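Local coordinates for protein putative 3-hydroxybutyryl-CoA dehydratase (Rhodopseudomonas palustris, PDB 3HIN) that probably acts as a lyase of the enoyl-CoA hydratase/isomerase family, adding water to or removing it from the acyl chain of a coenzyme A thioester, at residues Val23-Thr28 with Leu204-Ala209; Val109-Lys114 with His129-Glu134; Gly115-Gly120 with Ala135-Ala140. One frame throughout, in Å; residues are numbered along the deposited sequence.

Interaction 1 of 3, residues Val23-Thr28 with Leu204-Ala209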
# COMPACT_ATOMS: atom_id res chain seq x y z
N VAL A 23 -18.94 7.95 -33.78
CA VAL A 23 -18.97 9.16 -34.61
C VAL A 23 -17.56 9.45 -35.15
O VAL A 23 -16.69 9.87 -34.40
CB VAL A 23 -19.51 10.36 -33.85
CG1 VAL A 23 -19.76 11.52 -34.86
CG2 VAL A 23 -20.80 10.00 -33.13
N GLY A 24 -17.35 9.18 -36.45
CA GLY A 24 -16.00 9.23 -37.01
C GLY A 24 -15.15 8.26 -36.21
O GLY A 24 -15.52 7.12 -36.04
N PRO A 25 -14.00 8.71 -35.69
CA PRO A 25 -13.17 7.70 -35.02
C PRO A 25 -13.36 7.68 -33.49
O PRO A 25 -12.49 7.20 -32.75
CB PRO A 25 -11.76 8.15 -35.41
CG PRO A 25 -11.86 9.67 -35.25
CD PRO A 25 -13.30 10.01 -35.81
N VAL A 26 -14.47 8.27 -33.04
CA VAL A 26 -14.81 8.36 -31.63
C VAL A 26 -15.96 7.41 -31.26
O VAL A 26 -17.11 7.53 -31.76
CB VAL A 26 -15.22 9.80 -31.23
CG1 VAL A 26 -15.41 9.91 -29.68
CG2 VAL A 26 -14.14 10.77 -31.71
N LEU A 27 -15.63 6.48 -30.38
CA LEU A 27 -16.62 5.58 -29.79
C LEU A 27 -17.32 6.34 -28.67
O LEU A 27 -16.69 6.75 -27.69
CB LEU A 27 -15.94 4.36 -29.23
CG LEU A 27 -16.82 3.25 -28.64
CD1 LEU A 27 -17.57 2.50 -29.74
CD2 LEU A 27 -16.02 2.32 -27.76
N THR A 28 -18.61 6.59 -28.84
CA THR A 28 -19.30 7.28 -27.79
C THR A 28 -20.13 6.34 -26.97
O THR A 28 -20.84 5.49 -27.53
CB THR A 28 -20.16 8.45 -28.32
OG1 THR A 28 -21.30 7.96 -29.03
CG2 THR A 28 -19.26 9.37 -29.20
N LEU A 204 -12.81 17.39 -28.48
CA LEU A 204 -11.57 16.85 -27.93
C LEU A 204 -11.28 15.48 -28.46
O LEU A 204 -10.14 15.19 -28.77
CB LEU A 204 -11.57 16.83 -26.40
CG LEU A 204 -11.66 18.23 -25.77
CD1 LEU A 204 -11.73 18.10 -24.28
CD2 LEU A 204 -10.45 19.03 -26.09
N GLY A 205 -12.29 14.62 -28.58
CA GLY A 205 -12.01 13.23 -29.09
C GLY A 205 -11.52 13.30 -30.55
O GLY A 205 -10.57 12.62 -30.93
N ASN A 206 -12.15 14.15 -31.37
CA ASN A 206 -11.63 14.34 -32.75
C ASN A 206 -10.18 14.85 -32.79
O ASN A 206 -9.40 14.46 -33.71
CB ASN A 206 -12.53 15.28 -33.62
CG ASN A 206 -13.88 14.66 -33.91
OD1 ASN A 206 -14.93 15.28 -33.70
ND2 ASN A 206 -13.86 13.39 -34.38
N ARG A 207 -9.81 15.67 -31.80
CA ARG A 207 -8.44 16.22 -31.74
C ARG A 207 -7.39 15.16 -31.33
O ARG A 207 -6.41 14.97 -32.06
CB ARG A 207 -8.37 17.53 -30.90
CG ARG A 207 -6.96 17.99 -30.50
CD ARG A 207 -6.19 18.49 -31.77
NE ARG A 207 -4.81 18.83 -31.43
CZ ARG A 207 -3.83 17.95 -31.18
NH1 ARG A 207 -4.06 16.66 -31.26
NH2 ARG A 207 -2.60 18.37 -30.88
N VAL A 208 -7.63 14.43 -30.23
CA VAL A 208 -6.71 13.35 -29.81
C VAL A 208 -6.63 12.31 -30.91
O VAL A 208 -5.61 11.64 -31.09
CB VAL A 208 -7.07 12.71 -28.42
CG1 VAL A 208 -7.05 13.74 -27.32
CG2 VAL A 208 -8.48 12.02 -28.48
N ALA A 209 -7.70 12.21 -31.69
CA ALA A 209 -7.76 11.21 -32.79
C ALA A 209 -6.65 11.40 -33.82
O ALA A 209 -6.31 10.46 -34.54
CB ALA A 209 -9.10 11.29 -33.49
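Pro-25 and Val-26, at the end of a type II' beta turn that runs from Val-23 to Val-26, meet residues 205-209, where the CA atoms of Val-26 and Gly-205 come within 6.2 Å. This is the tight turn of a beta hairpin joining strands 18-23 and 26-31, closed by a reciprocal pair of backbone bonds, Val-23 N to Val-26 O and Val-26 N to Val-23 O. The proline ring makes contact with two of its carbons: CG of Pro-25 touches the methyl CB of Ala-209 at 3.7 Å, while CD lies against the Asn-206 side chain, which crosses the ring at about a right angle. One branch of Val-26 does the touching. With CG1 anti to the backbone N (chi1 -173°), CG2 is swung over to the helix and rests 3.8 Å from Gly-205 C. Glycine suits this spot, since a CB on residue 205 would crowd that methyl. The packing is small and by van der Waals contact, the Asn-206 side chain lying at its edge. Around it, Val-26 also touches Val-63 of strand 61-66 and Leu-202 of helix 197-208, Arg-60 bonds to Ala-209 O, and Leu-204 reaches across to strand 130-134, so the helix lies over the sheet from strand 26-31 to strand 130-134.

Interaction 2 of 3, residues Val109-Lys114 with His129-Glu134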
# COMPACT_ATOMS: atom_id res chain seq x y z
N VAL A 109 -9.67 8.45 -23.11
CA VAL A 109 -11.07 8.49 -22.71
C VAL A 109 -11.41 9.86 -22.14
O VAL A 109 -10.71 10.37 -21.23
CB VAL A 109 -11.35 7.44 -21.68
CG1 VAL A 109 -12.83 7.45 -21.26
CG2 VAL A 109 -10.94 6.07 -22.22
N ILE A 110 -12.49 10.45 -22.67
CA ILE A 110 -12.93 11.75 -22.24
C ILE A 110 -14.30 11.57 -21.60
O ILE A 110 -15.18 10.98 -22.21
CB ILE A 110 -13.00 12.76 -23.47
CG1 ILE A 110 -11.63 12.85 -24.17
CG2 ILE A 110 -13.46 14.18 -23.03
CD1 ILE A 110 -11.67 12.43 -25.59
N ALA A 111 -14.51 12.11 -20.41
CA ALA A 111 -15.83 12.05 -19.76
C ALA A 111 -16.51 13.43 -19.84
O ALA A 111 -15.92 14.45 -19.47
CB ALA A 111 -15.66 11.62 -18.30
N ALA A 112 -17.74 13.46 -20.35
CA ALA A 112 -18.51 14.67 -20.46
C ALA A 112 -19.36 14.73 -19.22
O ALA A 112 -20.20 13.85 -19.02
CB ALA A 112 -19.37 14.64 -21.78
N LEU A 113 -19.10 15.70 -18.33
CA LEU A 113 -19.79 15.75 -17.03
C LEU A 113 -20.93 16.79 -16.97
O LEU A 113 -20.79 17.90 -17.43
CB LEU A 113 -18.79 15.95 -15.91
CG LEU A 113 -17.55 15.04 -15.97
CD1 LEU A 113 -16.66 15.42 -14.79
CD2 LEU A 113 -17.91 13.58 -15.89
N LYS A 114 -22.08 16.40 -16.45
CA LYS A 114 -23.17 17.37 -16.19
C LYS A 114 -23.92 16.85 -14.98
O LYS A 114 -23.78 15.69 -14.68
CB LYS A 114 -24.14 17.42 -17.39
CG LYS A 114 -24.86 16.09 -17.71
CD LYS A 114 -25.56 16.21 -19.07
CE LYS A 114 -25.97 14.83 -19.55
NZ LYS A 114 -26.64 14.81 -20.93
N HIS A 129 -9.28 10.00 -18.68
CA HIS A 129 -8.07 10.80 -18.81
C HIS A 129 -8.30 12.27 -18.80
O HIS A 129 -7.47 13.00 -18.29
CB HIS A 129 -7.33 10.42 -20.09
CG HIS A 129 -7.09 8.97 -20.17
ND1 HIS A 129 -7.66 8.16 -21.12
CD2 HIS A 129 -6.44 8.15 -19.31
CE1 HIS A 129 -7.33 6.91 -20.88
NE2 HIS A 129 -6.59 6.87 -19.78
N ILE A 130 -9.39 12.70 -19.43
CA ILE A 130 -9.81 14.13 -19.48
C ILE A 130 -11.29 14.20 -19.09
O ILE A 130 -12.09 13.36 -19.48
CB ILE A 130 -9.65 14.64 -20.88
CG1 ILE A 130 -8.16 14.59 -21.30
CG2 ILE A 130 -10.28 16.08 -21.13
CD1 ILE A 130 -7.99 14.85 -22.80
N ARG A 131 -11.66 15.23 -18.36
CA ARG A 131 -13.05 15.42 -17.98
C ARG A 131 -13.36 16.82 -18.50
O ARG A 131 -12.49 17.73 -18.40
CB ARG A 131 -13.21 15.33 -16.43
CG ARG A 131 -13.17 13.92 -15.82
CD ARG A 131 -12.68 13.91 -14.33
NE ARG A 131 -11.28 14.36 -14.32
CZ ARG A 131 -10.25 13.62 -14.75
NH1 ARG A 131 -9.00 14.16 -14.80
NH2 ARG A 131 -10.43 12.35 -15.13
N VAL A 132 -14.58 16.98 -19.05
CA VAL A 132 -15.11 18.27 -19.44
C VAL A 132 -16.40 18.41 -18.64
O VAL A 132 -17.26 17.48 -18.66
CB VAL A 132 -15.45 18.35 -20.94
CG1 VAL A 132 -15.80 19.77 -21.27
CG2 VAL A 132 -14.30 17.92 -21.79
N ALA A 133 -16.50 19.51 -17.91
CA ALA A 133 -17.64 19.76 -17.04
C ALA A 133 -18.47 20.94 -17.56
O ALA A 133 -17.92 22.04 -17.76
CB ALA A 133 -17.20 19.98 -15.59
N GLU A 134 -19.76 20.66 -17.84
CA GLU A 134 -20.84 21.68 -17.98
C GLU A 134 -21.14 22.41 -16.67
O GLU A 134 -20.86 21.87 -15.60
CB GLU A 134 -22.16 20.96 -18.34
CG GLU A 134 -22.48 21.02 -19.72
CD GLU A 134 -23.66 20.16 -20.11
OE1 GLU A 134 -24.80 20.27 -19.57
OE2 GLU A 134 -23.41 19.41 -21.05
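His-129 and Val-109 open a parallel strand pair in which residues 109-113 and 130-134 run side by side, their axes 4.7 Å apart. From CB, which lies near Val-109 O, the histidine side chain leaves with CG anti to its carbonyl carbon (chi1 -53°), turning the ring to the start of the neighbouring strand. ND1 accepts the Val-109 N-H at 2.8 Å, almost straight (171°) and in the ring plane; CE1 brushes Val-109 CG2 at 3.9 Å, and NE2 at the far edge bonds to Gln-103 O. With an alanine here, Val-109 N is likely to lose this acceptor and Gln-103 O its donor. Val-109 O in turn takes both His-129 N and Ile-130 N. Further along, Leu-113 N to Val-132 O is short at 2.6 Å. Ile-110 and Val-132 share a face, their CG2 methyls 4.0 Å apart, under helix 197-208; on the reverse face Leu-113 CD1 lies 3.8 Å from Arg-131 CB, while the guanidinium turns off to Ala-125 O and Ala-128 O. Strand 116-118 and helix 120-127 make up the connection between these adjacent parallel strands, the beta-beta-alpha unit repeated in the crotonase fold.

Interaction 3 of 3, residues Gly115-Gly120 with Ala135-Ala140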
# COMPACT_ATOMS: atom_id res chain seq x y z
N GLY A 115 -24.71 17.70 -14.32
CA GLY A 115 -25.61 17.27 -13.24
C GLY A 115 -24.81 16.44 -12.25
O GLY A 115 -23.67 16.71 -11.99
N ALA A 116 -25.41 15.40 -11.73
CA ALA A 116 -24.77 14.63 -10.66
C ALA A 116 -23.53 13.84 -11.11
O ALA A 116 -23.53 13.17 -12.15
CB ALA A 116 -25.85 13.72 -9.97
N VAL A 117 -22.42 14.02 -10.39
CA VAL A 117 -21.18 13.22 -10.60
C VAL A 117 -20.74 12.84 -9.22
O VAL A 117 -19.88 13.48 -8.60
CB VAL A 117 -20.07 14.05 -11.29
CG1 VAL A 117 -18.82 13.18 -11.51
CG2 VAL A 117 -20.61 14.77 -12.69
N ILE A 118 -21.41 11.86 -8.66
CA ILE A 118 -21.21 11.64 -7.27
C ILE A 118 -20.91 10.18 -6.95
O ILE A 118 -21.44 9.29 -7.63
CB ILE A 118 -22.40 12.20 -6.39
CG1 ILE A 118 -23.58 11.27 -6.39
CG2 ILE A 118 -22.86 13.60 -6.85
CD1 ILE A 118 -24.94 12.05 -5.91
N GLY A 119 -20.10 9.93 -5.90
CA GLY A 119 -19.87 8.54 -5.45
C GLY A 119 -19.16 7.79 -6.57
O GLY A 119 -18.23 8.32 -7.20
N GLY A 120 -19.65 6.57 -6.89
CA GLY A 120 -19.16 5.79 -8.02
C GLY A 120 -19.07 6.54 -9.33
O GLY A 120 -18.19 6.28 -10.16
N ALA A 135 -21.79 23.59 -16.72
CA ALA A 135 -22.04 24.32 -15.49
C ALA A 135 -22.81 23.52 -14.42
O ALA A 135 -22.62 23.74 -13.23
CB ALA A 135 -22.77 25.61 -15.77
N SER A 136 -23.69 22.59 -14.84
CA SER A 136 -24.61 21.90 -13.91
C SER A 136 -23.90 20.76 -13.14
O SER A 136 -24.46 20.21 -12.17
CB SER A 136 -25.79 21.32 -14.68
OG SER A 136 -25.26 20.31 -15.57
N ALA A 137 -22.68 20.41 -13.53
CA ALA A 137 -22.02 19.21 -12.96
C ALA A 137 -21.74 19.55 -11.51
O ALA A 137 -21.38 20.72 -11.19
CB ALA A 137 -20.73 18.88 -13.73
N TYR A 138 -21.93 18.59 -10.63
CA TYR A 138 -21.57 18.80 -9.22
C TYR A 138 -21.04 17.51 -8.64
O TYR A 138 -21.45 16.43 -9.08
CB TYR A 138 -22.75 19.35 -8.40
CG TYR A 138 -23.98 18.47 -8.37
CD1 TYR A 138 -24.16 17.56 -7.36
CD2 TYR A 138 -24.96 18.55 -9.37
CE1 TYR A 138 -25.27 16.74 -7.31
CE2 TYR A 138 -26.13 17.74 -9.32
CZ TYR A 138 -26.26 16.84 -8.29
OH TYR A 138 -27.34 16.01 -8.18
N TYR A 139 -20.13 17.63 -7.68
CA TYR A 139 -19.27 16.54 -7.23
C TYR A 139 -19.46 16.30 -5.74
O TYR A 139 -19.60 17.28 -4.94
CB TYR A 139 -17.82 16.90 -7.40
CG TYR A 139 -17.45 17.32 -8.80
CD1 TYR A 139 -17.32 16.35 -9.82
CD2 TYR A 139 -17.29 18.67 -9.13
CE1 TYR A 139 -17.02 16.70 -11.10
CE2 TYR A 139 -16.98 19.06 -10.46
CZ TYR A 139 -16.82 18.06 -11.42
OH TYR A 139 -16.52 18.38 -12.71
N ALA A 140 -19.51 15.02 -5.37
CA ALA A 140 -19.66 14.66 -3.99
C ALA A 140 -19.32 13.21 -3.77
O ALA A 140 -19.44 12.37 -4.70
CB ALA A 140 -21.08 14.92 -3.50
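Gly-119 N gives its hydrogen to Ala-140 O at 2.8 Å, in the carbonyl plane, closing the far end of a short parallel pair between residues 116-118 and 138-140. At the near end Gly-115 N bonds to Ser-136 OG at 2.9 Å, and Gly-115 O receives Tyr-138 N, the donor tilted 33° from the carbonyl plane. Between them Val-117 N lies nearly in line with the Tyr-138 C=O, though its N-H points off that line (141° at the hydrogen). Tyr-138 carries its ring between the backbone N and the carbonyl carbon (chi1 59°), which folds it back over the neighbouring strand: Ala-116 CA sits over one face, 3.8 Å from the centroid in a CH-pi contact, and Ala-116 CB approaches the hydroxyl OH to 3.3 Å. This is the small second sheet of the crotonase fold, whose 116-118 strand ends in Gly-119, the N-cap of helix 120-127. In this family a backbone N-H at the equivalent strand-to-helix turn commonly contributes to the oxyanion hole. Ile-118 CG2 lies 4.0 Å from both Tyr-138 CE1 and Ala-140 CB. On the other face Val-117 CB packs alongside Tyr-139 CD1 at 3.9 Å, where Leu-122 of the helix touches both residues and Phe-187 stacks on the Tyr-139 ring.

Interactions 2 and 3 are consecutive stages of the same two chain runs: strand 109-113 leads into 116-118 and strand 130-134 into 138-140, so the pairing passes from the large sheet to the small one, with centres 11 Å apart. Tyr-139 OH packs against both strands of interaction 2, 3.4 Å from Ala-133 CB and 3.6 Å from Leu-113 CD1. Interaction 1 meets the large sheet on the face bearing Ile-110 and Val-132, away from Tyr-139; there Leu-204 CD1 packs 3.6 Å from Val-132 CG2 and Gly-205 CA meets Ile-110 CD1. It is remote from interaction 3, their nearest atoms about 13 Å apart. By family analogy, interaction 3, at the start of helix 120-127, is probably nearest the acyl-CoA site.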